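Local coordinates for endoribonuclease L-PSP/chorismate mutase-like domain-containing protein (PDB 2OTM) that is of unknown function but, as a YjgF/L-PSP-like protein, may act as an endoribonuclease, at residues E19-L24 / F43-G48; L50-Q55 / C69-L74; L74-Q79 / C146-F151; E28-V33 / L80-G85; K91-L96 / D118-I123. One frame throughout, in Å; residues are numbered along the deposited sequence.

From the N terminus, contact 1 closes a short loop by bringing segment 19-24 back against the hairpin region 43-48. Contact 4 opens inside that loop, at strand 30-33, and closes only at the end of helix 62-84, so it crosses contact 1. Contact 2 lies wholly within contact 4's span and packs the segment after the hairpin on the middle of the same helix. Contact 3 starts on this helix before contact 4 has closed, crosses it, and runs to strand 146-153. Contact 5, inside contact 3's span, joins strand 92-100 to helix 109-124. Contacts 3, 4 and 5 tie the two long helices to the mixed sheet.

Contact 1. Residues E19-L24 / F43-G48; sequences EVAAAL and FPYLQG
The hairpin of strands 45-46 and 49-50 and the inverse gamma turn at Pro44 leading into it receive the irregular segment 19-24 through two separate pairs, Ala21 with Tyr45 and Leu24 with Phe43. Ala21 CB lies 3.6 Å from Tyr45 CE2 and 3.8 Å from Tyr45 CD2, so the methyl rests obliquely against the CD2-CE2 bond of the ring, and an alanine is small enough to let the loop pass close. Leu24 and Phe43 extend toward each other from opposite directions. Both hold CG beside the backbone N (chi1 -65° and -66°), which brings Leu24 CD1 to 3.7 Å from Phe43 CZ, the outer end of the ring. Phe43 is buried beside Leu147 of strand 146-153, where a purely apolar ring is suitable. Tyr45 is partly exposed, which lets its hydroxyl bind a water: water 1 O lies in the ring plane, 2.6 Å from Tyr45 OH. The same water donates a weak bond to Ala22 O. The direct attachment of the loop is therefore apolar and small in area, 152 Å² in all, while its polar link depends on one water; such a contact probably fixes the loop's position less firmly than a set of direct hydrogen bonds would.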
# COMPACT_ATOMS: atom_id res chain seq x y z
N GLU B 19 -2.81 14.14 21.54
CA GLU B 19 -1.91 15.05 20.85
C GLU B 19 -1.29 14.29 19.69
O GLU B 19 -0.99 13.11 19.80
CB GLU B 19 -0.81 15.55 21.80
CG GLU B 19 -1.36 16.27 23.03
N VAL B 20 -1.11 14.98 18.57
CA VAL B 20 -0.59 14.36 17.36
C VAL B 20 0.90 14.10 17.50
O VAL B 20 1.68 14.99 17.85
CB VAL B 20 -0.85 15.26 16.13
CG1 VAL B 20 -0.32 14.59 14.86
CG2 VAL B 20 -2.33 15.57 16.02
N ALA B 21 1.31 12.86 17.25
CA ALA B 21 2.72 12.49 17.37
C ALA B 21 3.55 13.10 16.24
O ALA B 21 3.05 13.41 15.16
CB ALA B 21 2.88 10.99 17.38
N ALA B 22 4.83 13.27 16.51
CA ALA B 22 5.80 13.75 15.52
C ALA B 22 6.12 12.62 14.54
O ALA B 22 6.07 11.45 14.90
CB ALA B 22 7.07 14.20 16.21
N ALA B 23 6.47 12.99 13.32
CA ALA B 23 7.00 12.03 12.33
C ALA B 23 8.25 11.31 12.87
O ALA B 23 9.00 11.88 13.64
CB ALA B 23 7.31 12.76 11.04
N LEU B 24 8.45 10.06 12.45
CA LEU B 24 9.68 9.30 12.75
C LEU B 24 10.86 9.55 11.80
O LEU B 24 11.90 8.93 11.93
CB LEU B 24 9.39 7.79 12.71
CG LEU B 24 8.43 7.23 13.74
CD1 LEU B 24 8.56 5.74 13.70
CD2 LEU B 24 8.74 7.76 15.14
N PHE B 43 0.22 5.52 15.17
CA PHE B 43 0.53 4.49 16.16
C PHE B 43 -0.46 4.53 17.31
O PHE B 43 -1.10 5.57 17.58
CB PHE B 43 1.90 4.79 16.75
CG PHE B 43 3.03 4.67 15.78
CD1 PHE B 43 3.41 5.75 14.98
CD2 PHE B 43 3.74 3.48 15.67
CE1 PHE B 43 4.46 5.63 14.07
CE2 PHE B 43 4.78 3.36 14.76
CZ PHE B 43 5.14 4.44 13.96
N PRO B 44 -0.54 3.43 18.07
CA PRO B 44 -1.40 3.40 19.24
C PRO B 44 -0.76 4.02 20.49
O PRO B 44 -0.30 3.33 21.42
CB PRO B 44 -1.68 1.90 19.42
CG PRO B 44 -0.49 1.23 18.93
CD PRO B 44 0.11 2.13 17.84
N TYR B 45 -0.73 5.34 20.48
CA TYR B 45 -0.21 6.16 21.55
C TYR B 45 -1.31 6.58 22.48
O TYR B 45 -2.39 6.96 22.04
CB TYR B 45 0.36 7.47 21.01
CG TYR B 45 1.73 7.36 20.39
CD1 TYR B 45 2.83 7.05 21.17
CD2 TYR B 45 1.94 7.67 19.05
CE1 TYR B 45 4.10 6.97 20.63
CE2 TYR B 45 3.21 7.59 18.49
CZ TYR B 45 4.28 7.23 19.30
OH TYR B 45 5.54 7.18 18.77
N LEU B 46 -1.01 6.58 23.77
CA LEU B 46 -1.90 7.13 24.75
C LEU B 46 -1.04 7.91 25.73
O LEU B 46 -0.09 7.36 26.28
CB LEU B 46 -2.63 5.99 25.45
CG LEU B 46 -3.53 6.37 26.64
CD1 LEU B 46 -4.79 7.09 26.18
CD2 LEU B 46 -3.87 5.11 27.45
N GLN B 47 -1.34 9.18 25.90
CA GLN B 47 -0.54 10.06 26.76
C GLN B 47 0.94 9.99 26.41
O GLN B 47 1.79 9.89 27.29
CB GLN B 47 -0.74 9.64 28.22
CG GLN B 47 -2.18 9.74 28.70
CD GLN B 47 -2.65 11.18 28.83
OE1 GLN B 47 -1.83 12.11 28.90
NE2 GLN B 47 -3.96 11.37 28.85
N GLY B 48 1.25 10.00 25.12
CA GLY B 48 2.62 9.99 24.65
C GLY B 48 3.34 8.66 24.79
O GLY B 48 4.53 8.59 24.46
O HOH W 1 5.83 8.34 16.41

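Contact 2. Residues L50-Q55 / C69-L74; sequences LLYQGQ and CRLATL
Leu71, on helix 62-84, carries the whole of this contact through one methyl group, CD2, which meets both Leu51 and Tyr52. The close part is the pair of leucine tips: Leu51 CD2 stands 3.7 Å from Leu71 CD2, the two side chains crossing at about a right angle. Leu71 has CG anti to its backbone N (chi1 -174°), and this carries CD2 to Leu51 and Tyr52. Tyr52 is looser. Its ring offers an edge, with CE2 at 4.1 Å from Leu71 CD2 and the methyl near the ring plane; the same tyrosine makes an edge-to-face contact with Tyr60. The outer side belongs to Leu51, which is exposed and whose chi1 of -136° lies well off a staggered position. Leu46 of the hairpin also touches both leucines and extends the apolar patch. Each segment braces itself separately. Gln53 NE2 bonds to Leu50 O at 3.2 Å, and Thr73 OG1 bonds to Cys69 O at 2.7 Å, approaching from the face of that carbonyl opposite to Thr73 N. With 93 Å² buried and only apolar contacts between the segments, the chemistry implies a small hydrophobic patch at the surface: a branched leucine methyl can touch two neighbours at once, and tyrosine combines an apolar ring edge with a hydroxyl suited to a partly exposed place.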
# COMPACT_ATOMS: atom_id res chain seq x y z
N LEU B 50 3.66 4.61 23.70
CA LEU B 50 3.28 3.60 22.72
C LEU B 50 2.79 2.41 23.51
O LEU B 50 3.56 1.74 24.18
CB LEU B 50 4.46 3.23 21.83
CG LEU B 50 4.12 2.24 20.73
CD1 LEU B 50 3.01 2.80 19.88
CD2 LEU B 50 5.38 1.91 19.90
N LEU B 51 1.49 2.17 23.46
CA LEU B 51 0.87 1.28 24.42
C LEU B 51 1.01 -0.20 24.08
O LEU B 51 0.97 -1.03 24.97
CB LEU B 51 -0.58 1.66 24.59
CG LEU B 51 -1.17 1.71 25.98
CD1 LEU B 51 -0.38 2.71 26.86
CD2 LEU B 51 -2.63 2.14 25.86
N TYR B 52 1.21 -0.50 22.80
CA TYR B 52 1.29 -1.88 22.31
C TYR B 52 2.55 -2.09 21.50
O TYR B 52 2.71 -1.54 20.41
CB TYR B 52 0.09 -2.19 21.45
CG TYR B 52 -1.22 -2.02 22.17
CD1 TYR B 52 -1.77 -3.06 22.87
CD2 TYR B 52 -1.88 -0.82 22.16
CE1 TYR B 52 -2.98 -2.93 23.52
CE2 TYR B 52 -3.10 -0.66 22.84
CZ TYR B 52 -3.64 -1.72 23.50
OH TYR B 52 -4.84 -1.59 24.17
N GLN B 53 3.45 -2.88 22.06
CA GLN B 53 4.70 -3.20 21.41
C GLN B 53 4.95 -4.68 21.43
O GLN B 53 5.23 -5.26 22.48
CB GLN B 53 5.84 -2.51 22.13
CG GLN B 53 5.74 -1.00 22.14
CD GLN B 53 6.81 -0.38 23.00
OE1 GLN B 53 7.98 -0.57 22.76
NE2 GLN B 53 6.41 0.40 23.98
N GLY B 54 4.82 -5.30 20.28
CA GLY B 54 4.97 -6.71 20.19
C GLY B 54 4.15 -7.25 19.03
O GLY B 54 3.88 -6.54 18.09
N GLN B 55 3.74 -8.51 19.15
CA GLN B 55 3.19 -9.25 18.04
C GLN B 55 1.85 -9.90 18.42
O GLN B 55 1.72 -10.51 19.50
CB GLN B 55 4.17 -10.34 17.70
CG GLN B 55 3.83 -11.16 16.49
CD GLN B 55 4.95 -12.14 16.17
OE1 GLN B 55 5.15 -13.09 16.90
NE2 GLN B 55 5.66 -11.90 15.12
N CYS B 69 -5.70 -1.24 17.38
CA CYS B 69 -6.06 -0.60 16.11
C CYS B 69 -7.05 0.52 16.30
O CYS B 69 -7.05 1.51 15.55
CB CYS B 69 -6.62 -1.62 15.15
SG CYS B 69 -5.35 -2.82 14.60
N ARG B 70 -7.90 0.36 17.31
CA ARG B 70 -8.83 1.44 17.70
C ARG B 70 -8.03 2.66 18.17
O ARG B 70 -8.32 3.80 17.76
CB ARG B 70 -9.80 0.93 18.77
CG ARG B 70 -10.85 1.93 19.25
CD ARG B 70 -11.77 1.27 20.29
NE ARG B 70 -12.69 2.24 20.93
CZ ARG B 70 -13.91 2.57 20.49
NH1 ARG B 70 -14.42 2.04 19.39
NH2 ARG B 70 -14.64 3.45 21.15
N LEU B 71 -7.03 2.46 19.02
CA LEU B 71 -6.24 3.56 19.55
C LEU B 71 -5.40 4.23 18.45
O LEU B 71 -5.30 5.47 18.40
CB LEU B 71 -5.36 3.10 20.70
CG LEU B 71 -4.56 4.13 21.47
CD1 LEU B 71 -5.43 5.31 21.98
CD2 LEU B 71 -3.78 3.42 22.59
N ALA B 72 -4.78 3.44 17.59
CA ALA B 72 -4.05 4.01 16.43
C ALA B 72 -4.96 4.85 15.54
O ALA B 72 -4.57 5.90 15.01
CB ALA B 72 -3.40 2.86 15.61
N THR B 73 -6.20 4.39 15.39
CA THR B 73 -7.18 5.10 14.55
C THR B 73 -7.63 6.39 15.26
O THR B 73 -7.83 7.42 14.62
CB THR B 73 -8.37 4.22 14.20
OG1 THR B 73 -7.89 3.06 13.48
CG2 THR B 73 -9.35 4.98 13.34
N LEU B 74 -7.76 6.36 16.58
CA LEU B 74 -8.04 7.59 17.31
C LEU B 74 -6.93 8.60 17.09
O LEU B 74 -7.21 9.79 16.92
CB LEU B 74 -8.19 7.29 18.81
CG LEU B 74 -8.72 8.42 19.69
CD1 LEU B 74 -10.16 8.79 19.27
CD2 LEU B 74 -8.64 8.00 21.15

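Contact 3. Residues L74-Q79 / C146-F151; sequences LNAIAQ and CLVYLF
No flat group takes part where Ala76 meets Leu150; Val148 and Ile77 complete the patch, and the rings of the strand, Tyr149 and Phe151, are turned to the other side of the sheet. There they serve the assembly: Tyr149 packs on Arg132 of the second subunit, its hydroxyl is in a weak hydrogen bond with Ile134 N of that subunit, and Phe151 packs on Arg95 of the second subunit. The residues that touch across the contact are all aliphatic. Ala76 CB sits 3.5 Å from Leu150 CD1, tighter than usual for two carbons, and 3.7 Å from Leu150 CG, so the methyl lies against the CG-CD1 bond. Leu150 holds CG anti to its carbonyl carbon (chi1 -64°), which stands the branch up against the helix. Val148 adds a lighter touch, its CG1 at 4.3 Å from Ala76 CB, and Ile77 flanks the site with CG1 at 4.5 Å from Leu150 CD1. This is the alpha/beta packing of the YjgF-like fold: helix 62-84 lies over one face of the mixed sheet, in which strand 146-153 is central. The short segments cross at -38° with their axes 8.5 Å apart. Alanine suits the point of closest approach, because its single methyl lets the helix backbone come near the strand, and the larger leucine and valine make up the strand's side of the interface. Leu150 is further enclosed by Leu80 of the same helix and by Leu120 of helix 109-124, while its backbone N bonds to Thr39 OG1.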
# COMPACT_ATOMS: atom_id res chain seq x y z
N LEU B 74 -7.76 6.36 16.58
CA LEU B 74 -8.04 7.59 17.31
C LEU B 74 -6.93 8.60 17.09
O LEU B 74 -7.21 9.79 16.92
CB LEU B 74 -8.19 7.29 18.81
CG LEU B 74 -8.72 8.42 19.69
CD1 LEU B 74 -10.16 8.79 19.27
CD2 LEU B 74 -8.64 8.00 21.15
N ASN B 75 -5.68 8.13 17.11
CA ASN B 75 -4.53 8.98 16.75
C ASN B 75 -4.64 9.52 15.33
O ASN B 75 -4.44 10.70 15.10
CB ASN B 75 -3.20 8.22 16.94
CG ASN B 75 -2.69 8.27 18.37
OD1 ASN B 75 -1.88 9.15 18.71
ND2 ASN B 75 -3.20 7.38 19.23
N ALA B 76 -4.98 8.65 14.38
CA ALA B 76 -5.19 9.07 12.99
C ALA B 76 -6.29 10.14 12.85
O ALA B 76 -6.17 11.05 12.04
CB ALA B 76 -5.51 7.84 12.10
N ILE B 77 -7.36 10.00 13.62
CA ILE B 77 -8.46 11.01 13.61
C ILE B 77 -7.96 12.33 14.18
O ILE B 77 -8.30 13.40 13.67
CB ILE B 77 -9.68 10.48 14.38
CG1 ILE B 77 -10.27 9.26 13.63
CG2 ILE B 77 -10.76 11.57 14.54
CD1 ILE B 77 -11.36 8.46 14.41
N ALA B 78 -7.12 12.27 15.21
CA ALA B 78 -6.49 13.48 15.73
C ALA B 78 -5.68 14.16 14.63
O ALA B 78 -5.70 15.40 14.49
CB ALA B 78 -5.63 13.16 16.98
N GLN B 79 -5.00 13.38 13.81
CA GLN B 79 -4.20 13.93 12.73
C GLN B 79 -5.09 14.62 11.71
O GLN B 79 -4.77 15.70 11.23
CB GLN B 79 -3.43 12.79 12.05
CG GLN B 79 -2.48 13.24 10.95
CD GLN B 79 -1.37 14.06 11.52
OE1 GLN B 79 -0.46 13.51 12.12
NE2 GLN B 79 -1.47 15.38 11.37
N CYS B 146 0.93 -2.27 15.72
CA CYS B 146 0.20 -1.89 14.54
C CYS B 146 0.50 -0.49 14.07
O CYS B 146 1.05 0.35 14.80
CB CYS B 146 -1.30 -2.04 14.77
SG CYS B 146 -2.02 -0.88 15.99
N LEU B 147 0.12 -0.25 12.83
CA LEU B 147 0.21 1.06 12.21
C LEU B 147 -1.04 1.26 11.36
O LEU B 147 -1.44 0.35 10.60
CB LEU B 147 1.48 1.07 11.38
CG LEU B 147 2.33 2.25 10.97
CD1 LEU B 147 2.71 3.15 12.13
CD2 LEU B 147 3.58 1.65 10.29
N VAL B 148 -1.60 2.47 11.40
CA VAL B 148 -2.82 2.77 10.67
C VAL B 148 -2.59 4.00 9.79
O VAL B 148 -1.92 4.96 10.21
CB VAL B 148 -4.01 3.00 11.68
CG1 VAL B 148 -5.17 3.70 11.03
CG2 VAL B 148 -4.43 1.64 12.29
N TYR B 149 -3.14 3.95 8.58
CA TYR B 149 -3.12 5.05 7.63
C TYR B 149 -4.56 5.29 7.17
O TYR B 149 -5.27 4.35 6.83
CB TYR B 149 -2.30 4.69 6.39
CG TYR B 149 -0.85 4.41 6.65
CD1 TYR B 149 -0.43 3.19 7.17
CD2 TYR B 149 0.11 5.35 6.31
CE1 TYR B 149 0.93 2.94 7.39
CE2 TYR B 149 1.48 5.12 6.54
CZ TYR B 149 1.88 3.90 7.09
OH TYR B 149 3.22 3.68 7.27
N LEU B 150 -4.96 6.55 7.14
CA LEU B 150 -6.29 6.94 6.68
C LEU B 150 -6.19 7.85 5.46
O LEU B 150 -5.21 8.55 5.28
CB LEU B 150 -7.04 7.68 7.77
CG LEU B 150 -7.37 6.92 9.05
CD1 LEU B 150 -8.21 7.79 9.94
CD2 LEU B 150 -8.09 5.63 8.76
N PHE B 151 -7.22 7.77 4.62
CA PHE B 151 -7.35 8.56 3.41
C PHE B 151 -8.77 9.15 3.42
O PHE B 151 -9.75 8.41 3.59
CB PHE B 151 -7.21 7.68 2.19
CG PHE B 151 -5.88 6.94 2.09
CD1 PHE B 151 -5.65 5.80 2.84
CD2 PHE B 151 -4.90 7.39 1.26
CE1 PHE B 151 -4.45 5.13 2.76
CE2 PHE B 151 -3.69 6.71 1.16
CZ PHE B 151 -3.48 5.59 1.92

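Contact 4. Residues E28-V33 / L80-G85; sequences EPYSIV and LKQACG
The backbones of strand 30-33 and the last turn of helix 62-84 come nearest at Tyr30 and Ala83, whose CA atoms are 7.7 Å apart. This strand is an outermost one of the mixed sheet within the chain, and the helix end lies over the sheet's margin in the alpha/beta layering of the YjgF-like fold. The principal interaction is a CH-pi contact. Ala83 CB stands over the centre of the Tyr30 ring, 3.4 Å above its plane, with the line to the centroid only 15° off the ring normal. Tyr30 reaches this position because its CG lies between the backbone N and the carbonyl carbon (chi1 63°), which lifts the ring off the strand and sets it broadside to the helix. Alanine fits here since one methyl fills the ring face without keeping the helix at a distance. The Gln82 side chain lies by the rim of the same ring, and its exposed position suits a polar residue. Gln79, one turn earlier, also touches Tyr30. The strand also meets the second subunit: Ser31 OG bonds to Tyr94 O of that subunit, and Ile32 O receives Gln92 NE2 of the same neighbour. Gly85 leaves the helix with a positive phi of 85°, and its carbonyl O accepts Lys81 NZ at 2.8 Å, a lysine that also forms a salt bridge with Glu7. At the solvent side, water 2 donates to Ala83 O at 2.6 Å and lies 2.9 Å from Tyr30 OH.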
# COMPACT_ATOMS: atom_id res chain seq x y z
N GLU B 28 6.07 14.36 6.07
CA GLU B 28 4.92 15.10 6.58
C GLU B 28 3.92 14.13 7.20
O GLU B 28 3.72 13.04 6.67
CB GLU B 28 4.22 15.84 5.42
CG GLU B 28 5.07 16.90 4.73
CD GLU B 28 5.43 18.04 5.68
OE1 GLU B 28 4.59 18.35 6.56
OE2 GLU B 28 6.55 18.59 5.56
N PRO B 29 3.32 14.51 8.32
CA PRO B 29 2.25 13.70 8.90
C PRO B 29 1.05 13.48 8.02
O PRO B 29 0.34 12.52 8.22
CB PRO B 29 1.82 14.50 10.13
CG PRO B 29 2.43 15.80 9.98
CD PRO B 29 3.67 15.62 9.21
N TYR B 30 0.81 14.38 7.07
CA TYR B 30 -0.22 14.17 6.08
C TYR B 30 0.15 14.92 4.82
O TYR B 30 0.98 15.86 4.85
CB TYR B 30 -1.61 14.60 6.58
CG TYR B 30 -1.75 16.07 6.89
CD1 TYR B 30 -2.13 16.98 5.92
CD2 TYR B 30 -1.50 16.55 8.16
CE1 TYR B 30 -2.24 18.33 6.22
CE2 TYR B 30 -1.61 17.87 8.46
CZ TYR B 30 -1.97 18.76 7.49
OH TYR B 30 -2.09 20.08 7.81
N SER B 31 -0.45 14.51 3.70
CA SER B 31 -0.35 15.27 2.49
C SER B 31 -1.72 15.38 1.82
O SER B 31 -2.67 14.68 2.18
CB SER B 31 0.70 14.66 1.54
OG SER B 31 0.45 13.33 1.14
N ILE B 32 -1.83 16.32 0.90
CA ILE B 32 -3.09 16.56 0.19
C ILE B 32 -2.78 16.68 -1.30
O ILE B 32 -1.83 17.39 -1.70
CB ILE B 32 -3.85 17.83 0.68
CG1 ILE B 32 -4.21 17.71 2.16
CG2 ILE B 32 -5.14 18.06 -0.13
CD1 ILE B 32 -4.81 18.97 2.81
N VAL B 33 -3.54 15.93 -2.10
CA VAL B 33 -3.50 16.05 -3.57
C VAL B 33 -4.95 16.20 -4.01
O VAL B 33 -5.81 15.36 -3.73
CB VAL B 33 -2.81 14.85 -4.26
CG1 VAL B 33 -3.48 13.52 -3.90
CG2 VAL B 33 -2.80 15.05 -5.76
N LEU B 80 -6.22 14.00 11.40
CA LEU B 80 -7.17 14.55 10.43
C LEU B 80 -7.75 15.85 10.97
O LEU B 80 -7.92 16.81 10.22
CB LEU B 80 -8.29 13.56 10.12
CG LEU B 80 -7.90 12.27 9.40
CD1 LEU B 80 -9.12 11.41 9.23
CD2 LEU B 80 -7.22 12.56 8.05
N LYS B 81 -8.06 15.87 12.26
CA LYS B 81 -8.63 17.08 12.86
C LYS B 81 -7.66 18.25 12.81
O LYS B 81 -8.06 19.41 12.62
CB LYS B 81 -9.04 16.85 14.31
CG LYS B 81 -9.65 18.12 14.94
CD LYS B 81 -10.74 17.82 15.93
CE LYS B 81 -11.21 19.10 16.65
NZ LYS B 81 -12.22 19.90 15.88
N GLN B 82 -6.38 17.94 13.01
CA GLN B 82 -5.35 18.96 12.90
C GLN B 82 -5.27 19.52 11.49
O GLN B 82 -5.13 20.72 11.30
CB GLN B 82 -4.00 18.41 13.32
CG GLN B 82 -2.95 19.47 13.56
CD GLN B 82 -1.56 18.86 13.64
OE1 GLN B 82 -0.91 18.91 14.68
NE2 GLN B 82 -1.12 18.24 12.54
N ALA B 83 -5.38 18.65 10.50
CA ALA B 83 -5.34 19.05 9.12
C ALA B 83 -6.57 19.87 8.70
O ALA B 83 -6.42 20.84 7.98
CB ALA B 83 -5.22 17.84 8.24
N CYS B 84 -7.77 19.48 9.14
CA CYS B 84 -8.95 20.16 8.56
C CYS B 84 -9.74 21.02 9.52
O CYS B 84 -10.64 21.72 9.09
CB CYS B 84 -9.85 19.16 7.85
SG CYS B 84 -10.59 17.99 8.93
N GLY B 85 -9.39 21.01 10.80
CA GLY B 85 -10.01 21.91 11.78
C GLY B 85 -11.30 21.39 12.35
O GLY B 85 -11.43 21.27 13.58
O HOH W 2 -4.25 21.79 6.88

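Contact 5. Residues K91-L96 / D118-I123; sequences KQIYRL and DLLLEI
Leu120 turns its CG anti to the carbonyl carbon (chi1 -69°) and continues with an extended second torsion (chi2 179°), a shape that carries CD1 out from helix 109-124 to the strand residues Ile93 and Leu96. Ile93 answers with its short branch: chi1 of -53° places CG2 anti to the backbone N, and this methyl lies 4.0 Å from Leu120 CD1, the two side chains crossing at about a right angle. From Leu96 it is the CB that makes the approach, at 4.1 Å from the same Leu120 CD1, while its own branch goes on to Val148 and Leu150 of the neighbouring strand. One leucine methyl is thus shared between two strand residues three apart. In a regular strand such residues would point to opposite sides, but Tyr94 and Arg95 form a classic beta bulge opposite Phe151, and the extra residue brings both Ile93 and Leu96 to the helix side. A second classic bulge, of Lys91 and Gln92 opposite Glu153, lies just before. The contact joins the first strand and the helix of the beta-alpha-beta unit formed by strand 92-100, helix 109-124 and strand 131-136. Polar residues on the helix's other flanks look elsewhere: Glu122 forms a salt bridge with Arg70, and Asp118 bonds to Asn26 of the third subunit. All three residues in contact are buried and aliphatic, at ordinary van der Waals separations, so the attraction is hydrophobic and carries little directional demand; the long leucine suits it because one terminal methyl can reach both strand residues.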
# COMPACT_ATOMS: atom_id res chain seq x y z
N LYS B 91 -15.69 14.74 3.73
CA LYS B 91 -16.79 14.13 2.99
C LYS B 91 -16.87 12.63 3.21
O LYS B 91 -17.94 12.08 3.35
CB LYS B 91 -16.63 14.40 1.50
CG LYS B 91 -16.83 15.86 1.16
CD LYS B 91 -16.81 16.08 -0.35
CE LYS B 91 -17.09 17.55 -0.68
NZ LYS B 91 -17.42 17.77 -2.11
N GLN B 92 -15.71 11.96 3.22
CA GLN B 92 -15.66 10.53 3.50
C GLN B 92 -14.26 10.12 3.87
O GLN B 92 -13.32 10.69 3.37
CB GLN B 92 -16.09 9.67 2.29
CG GLN B 92 -15.41 10.03 0.98
CD GLN B 92 -15.60 8.96 -0.13
OE1 GLN B 92 -16.05 7.83 0.12
NE2 GLN B 92 -15.24 9.32 -1.35
N ILE B 93 -14.15 9.15 4.76
CA ILE B 93 -12.92 8.41 4.97
C ILE B 93 -13.06 7.23 4.05
O ILE B 93 -13.75 6.28 4.41
CB ILE B 93 -12.78 7.87 6.41
CG1 ILE B 93 -12.95 8.97 7.46
CG2 ILE B 93 -11.41 7.16 6.55
CD1 ILE B 93 -11.87 9.91 7.49
N TYR B 94 -12.50 7.33 2.85
CA TYR B 94 -12.78 6.33 1.82
C TYR B 94 -11.87 5.10 1.90
O TYR B 94 -12.16 4.07 1.26
CB TYR B 94 -12.71 6.92 0.40
CG TYR B 94 -11.39 7.50 0.00
CD1 TYR B 94 -10.41 6.72 -0.58
CD2 TYR B 94 -11.11 8.86 0.19
CE1 TYR B 94 -9.20 7.24 -0.97
CE2 TYR B 94 -9.86 9.39 -0.18
CZ TYR B 94 -8.94 8.57 -0.78
OH TYR B 94 -7.74 9.03 -1.17
N ARG B 95 -10.77 5.20 2.64
CA ARG B 95 -9.80 4.10 2.69
C ARG B 95 -9.06 4.05 4.02
O ARG B 95 -8.65 5.08 4.56
CB ARG B 95 -8.79 4.27 1.57
CG ARG B 95 -7.73 3.20 1.43
CD ARG B 95 -8.29 2.07 0.70
NE ARG B 95 -7.30 1.30 -0.03
CZ ARG B 95 -7.62 0.36 -0.91
NH1 ARG B 95 -8.89 0.08 -1.13
NH2 ARG B 95 -6.69 -0.31 -1.56
N LEU B 96 -8.95 2.84 4.56
CA LEU B 96 -8.15 2.52 5.74
C LEU B 96 -7.09 1.53 5.29
O LEU B 96 -7.43 0.57 4.62
CB LEU B 96 -9.02 1.83 6.78
CG LEU B 96 -8.37 0.99 7.88
CD1 LEU B 96 -7.49 1.91 8.75
CD2 LEU B 96 -9.45 0.23 8.69
N ASP B 118 -14.36 -0.25 12.87
CA ASP B 118 -15.55 0.02 13.70
C ASP B 118 -15.50 1.45 14.23
O ASP B 118 -16.54 2.09 14.35
CB ASP B 118 -15.62 -0.94 14.89
CG ASP B 118 -15.93 -2.37 14.48
OD1 ASP B 118 -16.32 -2.61 13.32
OD2 ASP B 118 -15.81 -3.25 15.35
N LEU B 119 -14.34 1.95 14.59
CA LEU B 119 -14.27 3.34 15.11
C LEU B 119 -14.59 4.36 14.00
O LEU B 119 -15.27 5.37 14.23
CB LEU B 119 -12.91 3.63 15.71
CG LEU B 119 -12.78 4.99 16.42
CD1 LEU B 119 -13.61 5.08 17.70
CD2 LEU B 119 -11.30 5.24 16.69
N LEU B 120 -14.13 4.08 12.79
CA LEU B 120 -14.42 4.99 11.67
C LEU B 120 -15.95 5.11 11.47
O LEU B 120 -16.50 6.21 11.30
CB LEU B 120 -13.76 4.51 10.40
CG LEU B 120 -12.22 4.59 10.36
CD1 LEU B 120 -11.62 4.06 9.05
CD2 LEU B 120 -11.78 6.06 10.62
N LEU B 121 -16.63 3.98 11.54
CA LEU B 121 -18.10 3.96 11.41
C LEU B 121 -18.78 4.63 12.60
O LEU B 121 -19.73 5.39 12.42
CB LEU B 121 -18.58 2.53 11.22
CG LEU B 121 -18.19 1.88 9.89
CD1 LEU B 121 -18.45 0.39 9.91
CD2 LEU B 121 -18.90 2.54 8.74
N GLU B 122 -18.28 4.38 13.80
CA GLU B 122 -18.84 4.97 15.02
C GLU B 122 -18.74 6.50 15.00
O GLU B 122 -19.69 7.22 15.31
CB GLU B 122 -18.09 4.43 16.21
CG GLU B 122 -18.51 4.95 17.58
CD GLU B 122 -17.69 4.32 18.71
OE1 GLU B 122 -16.95 3.32 18.46
OE2 GLU B 122 -17.78 4.84 19.84
N ILE B 123 -17.60 7.01 14.57
CA ILE B 123 -17.33 8.42 14.69
C ILE B 123 -17.82 9.20 13.47
O ILE B 123 -18.32 10.33 13.63
CB ILE B 123 -15.82 8.68 14.95
CG1 ILE B 123 -15.38 8.01 16.27
CG2 ILE B 123 -15.46 10.18 14.97
CD1 ILE B 123 -16.22 8.38 17.50